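PDB 1A78: galectin-1 from Bufo arenarum, which binds beta-galactosides as a homodimer, probably along with a range of complex carbohydrates, and may regulate cell differentiation and apoptosis. Local coordinates for residues Val56-Cys61 and Arg74-Pro79; Ala48-His53 and Phe80-Glu85; Val86-Glu91 and Ile99-Gly104. One frame throughout, in Å; residues are numbered along the deposited sequence.

How the contacts relate
All three contacts lie in one galectin beta sandwich. Contact 1 joins strands 58-65 and 68-75 of the six-stranded sheet. Contact 2 starts from strand 41-49, which neighbours strand 58-65 in that sheet, and reaches the loop before strand 85-92. Contact 3 is a hairpin of the five-stranded sheet. Along the chain contact 1 is nested inside contact 2, and contact 3 follows. The centres of contacts 1 and 2 are about 10 Å apart, 1 and 3 about 13 Å, 2 and 3 about 15 Å. Ile59 of the six-stranded sheet and the loop residue Phe80 both pack on Phe101 of the five-stranded sheet. Contacts 1 and 2 also carry Arg74, Arg49 and His53 of the sugar pocket.

Contact 1 (Val56-Cys61 and Arg74-Pro79); sequences VNKIVC and REEVFP
Asn57 sets its CA over the centre of the Phe78 ring, 3.6 Å from the centroid and 10° off the ring normal. This is a CH-pi contact. The backbone follows over the same ring, with Asn57 C 3.3 Å from Phe78 CD1. With chi1 at -166°, Phe78 CG stands anti to the backbone N, and the ring is carried back to the bend at Asn57. Asn57 and Lys58 both face Arg49 in a G1 beta bulge.

The tight part continues along the hairpin. Ile59 and Glu75 form an antiparallel hydrogen-bonded pair. Ile59 N donates to Glu75 O at 3.2 Å. Glu75 N returns the bond to Ile59 O at 2.9 Å, but bent, with 135° at the hydrogen. Ile59 is buried, and its CD1 presses on Val77 O at 3.1 Å. That carbonyl oxygen is buried by the contact and has no polar partner in the model.

Val60 and Arg74 make the next, non-hydrogen-bonded pair. Their side chains lie side by side, and Val60 CG2 sits over one face of the guanidinium, 3.7 Å from Arg74 NE. Glu72 and Asp55 form salt bridges with this guanidinium, and its NH2 also bonds to O3 of the bound galactose. The valine thus backs an arginine of the sugar pocket.

The solvent side rests on an ion pair instead. Lys58 bends at chi2 and chi3 and brings its NZ to exposed Glu76. The salt bridge of Lys58 NZ to Glu76 OE1 is 2.7 Å long and uses the syn lone pair of Glu76 OE1, on the side of its other oxygen.

Within the six-stranded sheet, strand 58-65 lies between strand 41-49 and the outermost strand 68-75. Ile59 faces the other sheet and packs on Phe107 of strand 106-110 and Phe101 of strand 96-101.

Contact 2 (Ala48-His53 and Phe80-Glu85); sequences ARFDLH and FQQGAE. With YIO (1-thio-beta-D-galactopyranose), chain C; GAL (beta-D-galactopyranose), chain B.
Phe50 and Ala48 meet Phe80 and Gln82 in an apolar contact at one end of the galectin beta sandwich. It joins the end of strand 41-49 to the loop that leads into strand 85-92. No hydrogen bond crosses between the two segments.

Phe50 and Phe80 cross at about a right angle. The tip of the Phe50 ring meets the base of the other side chain, with Phe50 CZ 3.8 Å from Phe80 CB. The Phe80 ring itself turns to Ala48, whose CB lies 3.9 Å from Phe80 CE2. Gln82 is exposed. Its extended chain runs past Phe50 in the opposite direction, and its CG lies over one face of the ring, offset toward the rim. This CH-pi contact measures 3.9 Å from Gln82 CG to the Phe50 centroid. Phe78 adds edge-to-face contacts to both phenylalanine rings.

Ala48, Phe50 and Phe80 are buried, while Arg49, between Ala48 and Phe50 in sequence, reaches the bound thiodigalactoside. Asp55 and Asn47 hold its guanidinium from the protein side, and His53 CD2 lies over one of its faces, offset from the centre. Along the sugar edge Arg49 NH2 donates to O4 of the thiogalactose at 2.9 Å. Arg49 NH1 bonds to O2 of the galactose, also at 2.9 Å, with 157° at the hydrogen.

Contact 3 (Val86-Glu91 and Ile99-Gly104); sequences VMVCFE and IKFSSG
Ile99 stands opposite Phe90, in a non-hydrogen-bonded antiparallel pair. Its two branches divide the work. Ile99 CG1 meets Phe90 CD2 at 3.8 Å, and Ile99 CG2 lies beside Val88 CG1 at 3.6 Å. These side chains face the sandwich core. There Leu44 of the other sheet packs on Phe90 and Ile99, and Phe46 on Ile99.

Lys100 pairs with Cys89 through two backbone bonds. Cys89 N donates to Lys100 O at 3.1 Å, and Lys100 N to Cys89 O at 3.0 Å. The lysine side chain, extended beyond CG, leaves the opposite face and carries NZ to Glu91 OE1. This salt bridge is 2.8 Å long and nearly follows the C-O axis of the carboxylate. Gln93 holds Glu91 OE2.

Phe101 returns to the core face and meets Val88 CG1 through CE1, at 4.0 Å. At Ser102, already within the type I turn from Phe101 to Gly104, the strands part. A water accepts from Ser102 N and donates to Met87 O, taking the place of a direct bond.

On the outer face Cys89 touches a bound dithiothreitol, probably from the crystallisation liquor. The chemistry is split: apolar contacts seat the hairpin against the other sheet, while the Lys100-Glu91 pair ties its strands outside.

Contact 1 (Val56-Cys61 and Arg74-Pro79)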
loop_
_atom_site.group_PDB
_atom_site.type_symbol
_atom_site.label_atom_id
_atom_site.label_comp_id
_atom_site.label_asym_id
_atom_site.label_seq_id
_atom_site.Cartn_x
_atom_site.Cartn_y
_atom_site.Cartn_z
ATOM N N VAL A 56 11.995 2.522 26.985
ATOM C CA VAL A 56 12.302 1.108 26.782
ATOM C C VAL A 56 10.938 0.440 26.778
ATOM O O VAL A 56 10.131 0.732 27.653
ATOM C CB VAL A 56 13.241 0.579 27.933
ATOM C CG1 VAL A 56 13.479 -0.914 27.803
ATOM C CG2 VAL A 56 14.609 1.328 27.903
ATOM N N ASN A 57 10.637 -0.350 25.746
ATOM C CA ASN A 57 9.336 -1.012 25.607
ATOM C C ASN A 57 8.147 -0.100 25.876
ATOM O O ASN A 57 7.241 -0.454 26.626
ATOM C CB ASN A 57 9.217 -2.224 26.514
ATOM C CG ASN A 57 9.874 -3.429 25.948
ATOM O OD1 ASN A 57 10.982 -3.360 25.424
ATOM N ND2 ASN A 57 9.220 -4.561 26.073
ATOM N N LYS A 58 8.094 1.034 25.201
ATOM C CA LYS A 58 6.999 1.978 25.408
ATOM C C LYS A 58 6.449 2.376 24.038
ATOM O O LYS A 58 7.117 2.201 23.029
ATOM C CB LYS A 58 7.556 3.224 26.106
ATOM C CG LYS A 58 6.542 4.051 26.859
ATOM C CD LYS A 58 6.333 3.468 28.229
ATOM C CE LYS A 58 7.611 3.604 29.060
ATOM N NZ LYS A 58 7.603 2.768 30.317
ATOM N N ILE A 59 5.243 2.924 24.013
ATOM C CA ILE A 59 4.597 3.376 22.787
ATOM C C ILE A 59 4.435 4.879 22.910
ATOM O O ILE A 59 3.850 5.362 23.873
ATOM C CB ILE A 59 3.183 2.736 22.615
ATOM C CG1 ILE A 59 3.321 1.289 22.164
ATOM C CG2 ILE A 59 2.306 3.543 21.642
ATOM C CD1 ILE A 59 1.992 0.601 22.001
ATOM N N VAL A 60 4.983 5.627 21.967
ATOM C CA VAL A 60 4.832 7.080 21.995
ATOM C C VAL A 60 3.967 7.496 20.799
ATOM O O VAL A 60 4.178 6.998 19.710
ATOM C CB VAL A 60 6.215 7.776 21.920
ATOM C CG1 VAL A 60 6.053 9.274 21.963
ATOM C CG2 VAL A 60 7.083 7.316 23.078
ATOM N N CYS A 61 2.954 8.324 21.006
ATOM C CA CYS A 61 2.107 8.763 19.906
ATOM C C CYS A 61 2.157 10.264 19.872
ATOM O O CYS A 61 2.223 10.904 20.923
ATOM C CB CYS A 61 0.645 8.319 20.087
ATOM S SG CYS A 61 0.363 6.563 19.867
ATOM N N ARG A 74 2.185 9.049 25.831
ATOM C CA ARG A 74 2.865 7.774 25.978
ATOM C C ARG A 74 1.882 6.705 26.434
ATOM O O ARG A 74 0.815 7.036 26.939
ATOM C CB ARG A 74 4.022 7.891 26.971
ATOM C CG ARG A 74 5.227 8.620 26.420
ATOM C CD ARG A 74 6.504 8.225 27.159
ATOM N NE ARG A 74 7.714 8.651 26.454
ATOM C CZ ARG A 74 7.953 9.896 26.056
ATOM N NH1 ARG A 74 7.073 10.856 26.306
ATOM N NH2 ARG A 74 9.026 10.168 25.322
ATOM N N GLU A 75 2.231 5.437 26.244
ATOM C CA GLU A 75 1.380 4.330 26.651
ATOM C C GLU A 75 2.286 3.210 27.093
ATOM O O GLU A 75 3.366 3.024 26.543
ATOM C CB GLU A 75 0.483 3.848 25.516
ATOM C CG GLU A 75 -0.980 3.780 25.903
ATOM C CD GLU A 75 -1.677 5.121 25.772
ATOM O OE1 GLU A 75 -1.261 5.916 24.912
ATOM O OE2 GLU A 75 -2.653 5.391 26.503
ATOM N N GLU A 76 1.828 2.445 28.077
ATOM C CA GLU A 76 2.616 1.349 28.646
ATOM C C GLU A 76 2.387 -0.059 28.071
ATOM O O GLU A 76 3.212 -0.943 28.274
ATOM C CB GLU A 76 2.435 1.335 30.168
ATOM C CG GLU A 76 2.622 2.714 30.859
ATOM C CD GLU A 76 4.030 3.283 30.696
ATOM O OE1 GLU A 76 4.991 2.481 30.761
ATOM O OE2 GLU A 76 4.170 4.521 30.506
ATOM N N VAL A 77 1.261 -0.295 27.407
ATOM C CA VAL A 77 1.018 -1.611 26.813
ATOM C C VAL A 77 1.959 -1.757 25.623
ATOM O O VAL A 77 2.004 -0.899 24.753
ATOM C CB VAL A 77 -0.460 -1.777 26.364
ATOM C CG1 VAL A 77 -0.630 -3.043 25.528
ATOM C CG2 VAL A 77 -1.355 -1.881 27.585
ATOM N N PHE A 78 2.697 -2.856 25.588
ATOM C CA PHE A 78 3.673 -3.107 24.528
ATOM C C PHE A 78 3.608 -4.565 24.085
ATOM O O PHE A 78 4.391 -5.408 24.529
ATOM C CB PHE A 78 5.074 -2.781 25.061
ATOM C CG PHE A 78 6.127 -2.671 24.011
ATOM C CD1 PHE A 78 6.372 -1.457 23.383
ATOM C CD2 PHE A 78 6.932 -3.742 23.711
ATOM C CE1 PHE A 78 7.407 -1.330 22.484
ATOM C CE2 PHE A 78 7.969 -3.614 22.814
ATOM C CZ PHE A 78 8.207 -2.408 22.204
ATOM N N PRO A 79 2.684 -4.880 23.175
ATOM C CA PRO A 79 2.552 -6.257 22.700
ATOM C C PRO A 79 3.447 -6.608 21.512
ATOM O O PRO A 79 3.001 -7.312 20.604
ATOM C CB PRO A 79 1.083 -6.324 22.327
ATOM C CG PRO A 79 0.849 -4.965 21.741
ATOM C CD PRO A 79 1.580 -4.036 22.684
#

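Contact 2 (Ala48-His53 and Phe80-Glu85)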
loop_
_atom_site.group_PDB
_atom_site.type_symbol
_atom_site.label_atom_id
_atom_site.label_comp_id
_atom_site.label_asym_id
_atom_site.label_seq_id
_atom_site.Cartn_x
_atom_site.Cartn_y
_atom_site.Cartn_z
ATOM N N ALA A 48 6.538 2.625 18.360
ATOM C CA ALA A 48 6.761 1.585 19.364
ATOM C C ALA A 48 8.262 1.525 19.623
ATOM O O ALA A 48 9.032 1.055 18.776
ATOM C CB ALA A 48 6.250 0.231 18.878
ATOM N N ARG A 49 8.670 1.982 20.804
ATOM C CA ARG A 49 10.072 2.030 21.199
ATOM C C ARG A 49 10.578 0.877 22.049
ATOM O O ARG A 49 10.283 0.790 23.225
ATOM C CB ARG A 49 10.343 3.355 21.923
ATOM C CG ARG A 49 10.034 4.575 21.061
ATOM C CD ARG A 49 10.336 5.894 21.754
ATOM N NE ARG A 49 10.143 7.028 20.852
ATOM C CZ ARG A 49 10.317 8.309 21.178
ATOM N NH1 ARG A 49 10.700 8.658 22.404
ATOM N NH2 ARG A 49 10.069 9.251 20.283
ATOM N N PHE A 50 11.333 -0.020 21.437
ATOM C CA PHE A 50 11.915 -1.139 22.171
ATOM C C PHE A 50 12.969 -0.576 23.131
ATOM O O PHE A 50 12.950 -0.837 24.328
ATOM C CB PHE A 50 12.575 -2.127 21.209
ATOM C CG PHE A 50 11.603 -2.956 20.460
ATOM C CD1 PHE A 50 11.093 -4.121 21.024
ATOM C CD2 PHE A 50 11.142 -2.549 19.209
ATOM C CE1 PHE A 50 10.123 -4.875 20.354
ATOM C CE2 PHE A 50 10.175 -3.292 18.525
ATOM C CZ PHE A 50 9.662 -4.459 19.103
ATOM N N ASP A 51 13.864 0.234 22.594
ATOM C CA ASP A 51 14.893 0.849 23.383
ATOM C C ASP A 51 15.305 2.073 22.591
ATOM O O ASP A 51 16.180 1.990 21.743
ATOM C CB ASP A 51 16.049 -0.129 23.520
ATOM C CG ASP A 51 17.089 0.336 24.508
ATOM O OD1 ASP A 51 16.848 1.360 25.191
ATOM O OD2 ASP A 51 18.143 -0.329 24.606
ATOM N N LEU A 52 14.655 3.202 22.842
ATOM C CA LEU A 52 14.960 4.417 22.105
ATOM C C LEU A 52 14.722 5.707 22.903
ATOM O O LEU A 52 13.633 5.929 23.429
ATOM C CB LEU A 52 14.139 4.436 20.813
ATOM C CG LEU A 52 14.410 5.517 19.763
ATOM C CD1 LEU A 52 15.719 5.186 19.036
ATOM C CD2 LEU A 52 13.232 5.582 18.785
ATOM N N HIS A 53 15.742 6.575 22.951
ATOM C CA HIS A 53 15.673 7.859 23.670
ATOM C C HIS A 53 15.292 7.734 25.135
ATOM O O HIS A 53 14.584 8.599 25.647
ATOM C CB HIS A 53 14.663 8.797 23.025
ATOM C CG HIS A 53 14.915 9.042 21.581
ATOM N ND1 HIS A 53 16.185 9.084 21.047
ATOM C CD2 HIS A 53 14.060 9.203 20.544
ATOM C CE1 HIS A 53 16.100 9.252 19.741
ATOM N NE2 HIS A 53 14.823 9.325 19.410
ATOM N N PHE A 80 4.711 -6.182 21.533
ATOM C CA PHE A 80 5.607 -6.462 20.410
ATOM C C PHE A 80 6.910 -7.172 20.775
ATOM O O PHE A 80 7.493 -6.915 21.827
ATOM C CB PHE A 80 5.951 -5.169 19.661
ATOM C CG PHE A 80 4.780 -4.260 19.440
ATOM C CD1 PHE A 80 3.935 -4.446 18.361
ATOM C CD2 PHE A 80 4.548 -3.198 20.295
ATOM C CE1 PHE A 80 2.874 -3.581 18.131
ATOM C CE2 PHE A 80 3.499 -2.329 20.080
ATOM C CZ PHE A 80 2.655 -2.518 18.992
ATOM N N GLN A 81 7.372 -8.042 19.880
ATOM C CA GLN A 81 8.615 -8.790 20.056
ATOM C C GLN A 81 9.510 -8.518 18.863
ATOM O O GLN A 81 9.031 -8.404 17.728
ATOM C CB GLN A 81 8.360 -10.297 20.084
ATOM C CG GLN A 81 7.629 -10.790 21.292
ATOM C CD GLN A 81 7.271 -12.248 21.175
ATOM O OE1 GLN A 81 6.116 -12.587 20.914
ATOM N NE2 GLN A 81 8.258 -13.125 21.367
ATOM N N GLN A 82 10.811 -8.449 19.117
ATOM C CA GLN A 82 11.773 -8.225 18.054
ATOM C C GLN A 82 11.840 -9.490 17.214
ATOM O O GLN A 82 11.476 -10.578 17.674
ATOM C CB GLN A 82 13.144 -7.905 18.630
ATOM C CG GLN A 82 13.221 -6.564 19.317
ATOM C CD GLN A 82 14.561 -6.346 19.987
ATOM O OE1 GLN A 82 15.323 -5.446 19.615
ATOM N NE2 GLN A 82 14.873 -7.189 20.970
ATOM N N GLY A 83 12.264 -9.334 15.969
ATOM C CA GLY A 83 12.369 -10.468 15.080
ATOM C C GLY A 83 11.059 -11.208 14.907
ATOM O O GLY A 83 11.095 -12.396 14.600
ATOM N N ALA A 84 9.918 -10.543 15.110
ATOM C CA ALA A 84 8.603 -11.186 14.949
ATOM C C ALA A 84 7.656 -10.358 14.076
ATOM O O ALA A 84 7.995 -9.260 13.658
ATOM C CB ALA A 84 7.967 -11.458 16.300
ATOM N N GLU A 85 6.478 -10.902 13.795
ATOM C CA GLU A 85 5.480 -10.228 12.971
ATOM C C GLU A 85 4.488 -9.398 13.775
ATOM O O GLU A 85 4.067 -9.805 14.855
ATOM C CB GLU A 85 4.679 -11.254 12.181
ATOM C CG GLU A 85 5.399 -11.848 10.992
ATOM C CD GLU A 85 4.427 -12.393 9.949
ATOM O OE1 GLU A 85 3.726 -11.565 9.305
ATOM O OE2 GLU A 85 4.380 -13.640 9.770
HETATM C C1 YIO C . 11.047 12.428 18.847
HETATM C C2 YIO C . 11.423 11.429 17.783
HETATM C C3 YIO C . 10.428 11.486 16.641
HETATM C C4 YIO C . 9.067 11.158 17.191
HETATM C C5 YIO C . 8.726 12.140 18.312
HETATM C C6 YIO C . 7.428 11.803 18.998
HETATM O O2 YIO C . 12.715 11.719 17.299
HETATM O O3 YIO C . 10.778 10.523 15.665
HETATM O O4 YIO C . 9.068 9.824 17.671
HETATM O O5 YIO C . 9.738 12.150 19.337
HETATM O O6 YIO C . 6.962 12.934 19.719
HETATM S S1 YIO C . 12.132 12.038 20.246
HETATM C C1 GAL B . 11.512 13.292 21.420
HETATM C C2 GAL B . 11.276 12.641 22.795
HETATM C C3 GAL B . 10.656 13.651 23.767
HETATM C C4 GAL B . 11.526 14.914 23.836
HETATM C C5 GAL B . 11.686 15.475 22.439
HETATM C C6 GAL B . 12.578 16.692 22.473
HETATM O O2 GAL B . 10.421 11.518 22.680
HETATM O O3 GAL B . 10.551 13.062 25.055
HETATM O O4 GAL B . 12.819 14.598 24.343
HETATM O O5 GAL B . 12.320 14.479 21.583
HETATM O O6 GAL B . 13.013 17.033 21.176
#

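Contact 3 (Val86-Glu91 and Ile99-Gly104)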
loop_
_atom_site.group_PDB
_atom_site.type_symbol
_atom_site.label_atom_id
_atom_site.label_comp_id
_atom_site.label_asym_id
_atom_site.label_seq_id
_atom_site.Cartn_x
_atom_site.Cartn_y
_atom_site.Cartn_z
ATOM N N VAL A 86 4.072 -8.256 13.242
ATOM C CA VAL A 86 3.097 -7.435 13.933
ATOM C C VAL A 86 1.921 -7.110 13.043
ATOM O O VAL A 86 2.039 -7.130 11.814
ATOM C CB VAL A 86 3.694 -6.110 14.418
ATOM C CG1 VAL A 86 4.655 -6.374 15.522
ATOM C CG2 VAL A 86 4.384 -5.379 13.283
ATOM N N MET A 87 0.804 -6.763 13.669
ATOM C CA MET A 87 -0.398 -6.379 12.951
ATOM C C MET A 87 -1.143 -5.349 13.801
ATOM O O MET A 87 -1.505 -5.631 14.944
ATOM C CB MET A 87 -1.247 -7.606 12.684
ATOM C CG MET A 87 -2.587 -7.321 12.098
ATOM S SD MET A 87 -3.515 -8.863 11.900
ATOM C CE MET A 87 -2.458 -10.086 12.747
ATOM N N VAL A 88 -1.303 -4.136 13.274
ATOM C CA VAL A 88 -1.974 -3.044 13.980
ATOM C C VAL A 88 -3.102 -2.516 13.089
ATOM O O VAL A 88 -2.967 -2.503 11.865
ATOM C CB VAL A 88 -0.974 -1.837 14.289
ATOM C CG1 VAL A 88 -1.578 -0.879 15.323
ATOM C CG2 VAL A 88 0.379 -2.343 14.775
ATOM N N CYS A 89 -4.184 -2.044 13.698
ATOM C CA CYS A 89 -5.301 -1.493 12.958
ATOM C C CYS A 89 -5.625 -0.129 13.530
ATOM O O CYS A 89 -5.494 0.102 14.729
ATOM C CB CYS A 89 -6.505 -2.402 13.065
ATOM S SG CYS A 89 -6.024 -4.101 12.914
ATOM N N PHE A 90 -5.998 0.784 12.644
ATOM C CA PHE A 90 -6.323 2.146 13.000
ATOM C C PHE A 90 -7.672 2.440 12.407
ATOM O O PHE A 90 -7.869 2.328 11.200
ATOM C CB PHE A 90 -5.309 3.127 12.385
ATOM C CG PHE A 90 -3.903 2.760 12.626
ATOM C CD1 PHE A 90 -3.252 1.886 11.778
ATOM C CD2 PHE A 90 -3.225 3.259 13.735
ATOM C CE1 PHE A 90 -1.936 1.492 12.032
ATOM C CE2 PHE A 90 -1.907 2.880 14.007
ATOM C CZ PHE A 90 -1.261 1.996 13.162
ATOM N N GLU A 91 -8.575 2.887 13.254
ATOM C CA GLU A 91 -9.909 3.214 12.856
ATOM C C GLU A 91 -10.000 4.712 13.006
ATOM O O GLU A 91 -9.634 5.257 14.047
ATOM C CB GLU A 91 -10.882 2.513 13.794
ATOM C CG GLU A 91 -12.337 2.620 13.407
ATOM C CD GLU A 91 -13.227 2.158 14.538
ATOM O OE1 GLU A 91 -13.047 1.017 15.039
ATOM O OE2 GLU A 91 -14.070 2.961 14.972
ATOM N N ILE A 99 -6.719 2.757 17.999
ATOM C CA ILE A 99 -5.645 1.835 17.640
ATOM C C ILE A 99 -5.904 0.489 18.343
ATOM O O ILE A 99 -6.106 0.459 19.558
ATOM C CB ILE A 99 -4.250 2.379 18.076
ATOM C CG1 ILE A 99 -3.975 3.770 17.473
ATOM C CG2 ILE A 99 -3.150 1.418 17.628
ATOM C CD1 ILE A 99 -4.437 4.949 18.292
ATOM N N LYS A 100 -5.896 -0.616 17.589
ATOM C CA LYS A 100 -6.149 -1.931 18.160
ATOM C C LYS A 100 -5.036 -2.878 17.779
ATOM O O LYS A 100 -4.526 -2.839 16.658
ATOM C CB LYS A 100 -7.502 -2.484 17.710
ATOM C CG LYS A 100 -8.455 -1.430 17.156
ATOM C CD LYS A 100 -9.925 -1.817 17.315
ATOM C CE LYS A 100 -10.862 -0.816 16.595
ATOM N NZ LYS A 100 -12.343 -1.121 16.762
ATOM N N PHE A 101 -4.650 -3.716 18.734
ATOM C CA PHE A 101 -3.567 -4.670 18.562
ATOM C C PHE A 101 -4.154 -6.052 18.410
ATOM O O PHE A 101 -5.248 -6.323 18.911
ATOM C CB PHE A 101 -2.631 -4.613 19.787
ATOM C CG PHE A 101 -2.046 -3.241 20.039
ATOM C CD1 PHE A 101 -1.234 -2.628 19.085
ATOM C CD2 PHE A 101 -2.390 -2.522 21.178
ATOM C CE1 PHE A 101 -0.790 -1.329 19.257
ATOM C CE2 PHE A 101 -1.951 -1.221 21.363
ATOM C CZ PHE A 101 -1.153 -0.623 20.399
ATOM N N SER A 102 -3.435 -6.935 17.727
ATOM C CA SER A 102 -3.914 -8.297 17.527
ATOM C C SER A 102 -4.238 -8.911 18.879
ATOM O O SER A 102 -5.104 -9.779 19.001
ATOM C CB SER A 102 -2.851 -9.127 16.820
ATOM O OG SER A 102 -1.588 -8.929 17.418
ATOM N N SER A 103 -3.565 -8.384 19.897
ATOM C CA SER A 103 -3.710 -8.806 21.279
ATOM C C SER A 103 -5.051 -8.382 21.905
ATOM O O SER A 103 -5.253 -8.521 23.112
ATOM C CB SER A 103 -2.548 -8.207 22.085
ATOM O OG SER A 103 -2.539 -6.786 21.994
ATOM N N GLY A 104 -5.953 -7.836 21.102
ATOM C CA GLY A 104 -7.217 -7.387 21.650
ATOM C C GLY A 104 -7.077 -6.004 22.264
ATOM O O GLY A 104 -8.055 -5.257 22.332
HETATM O O HOH W 1 -0.739 -6.144 17.525
#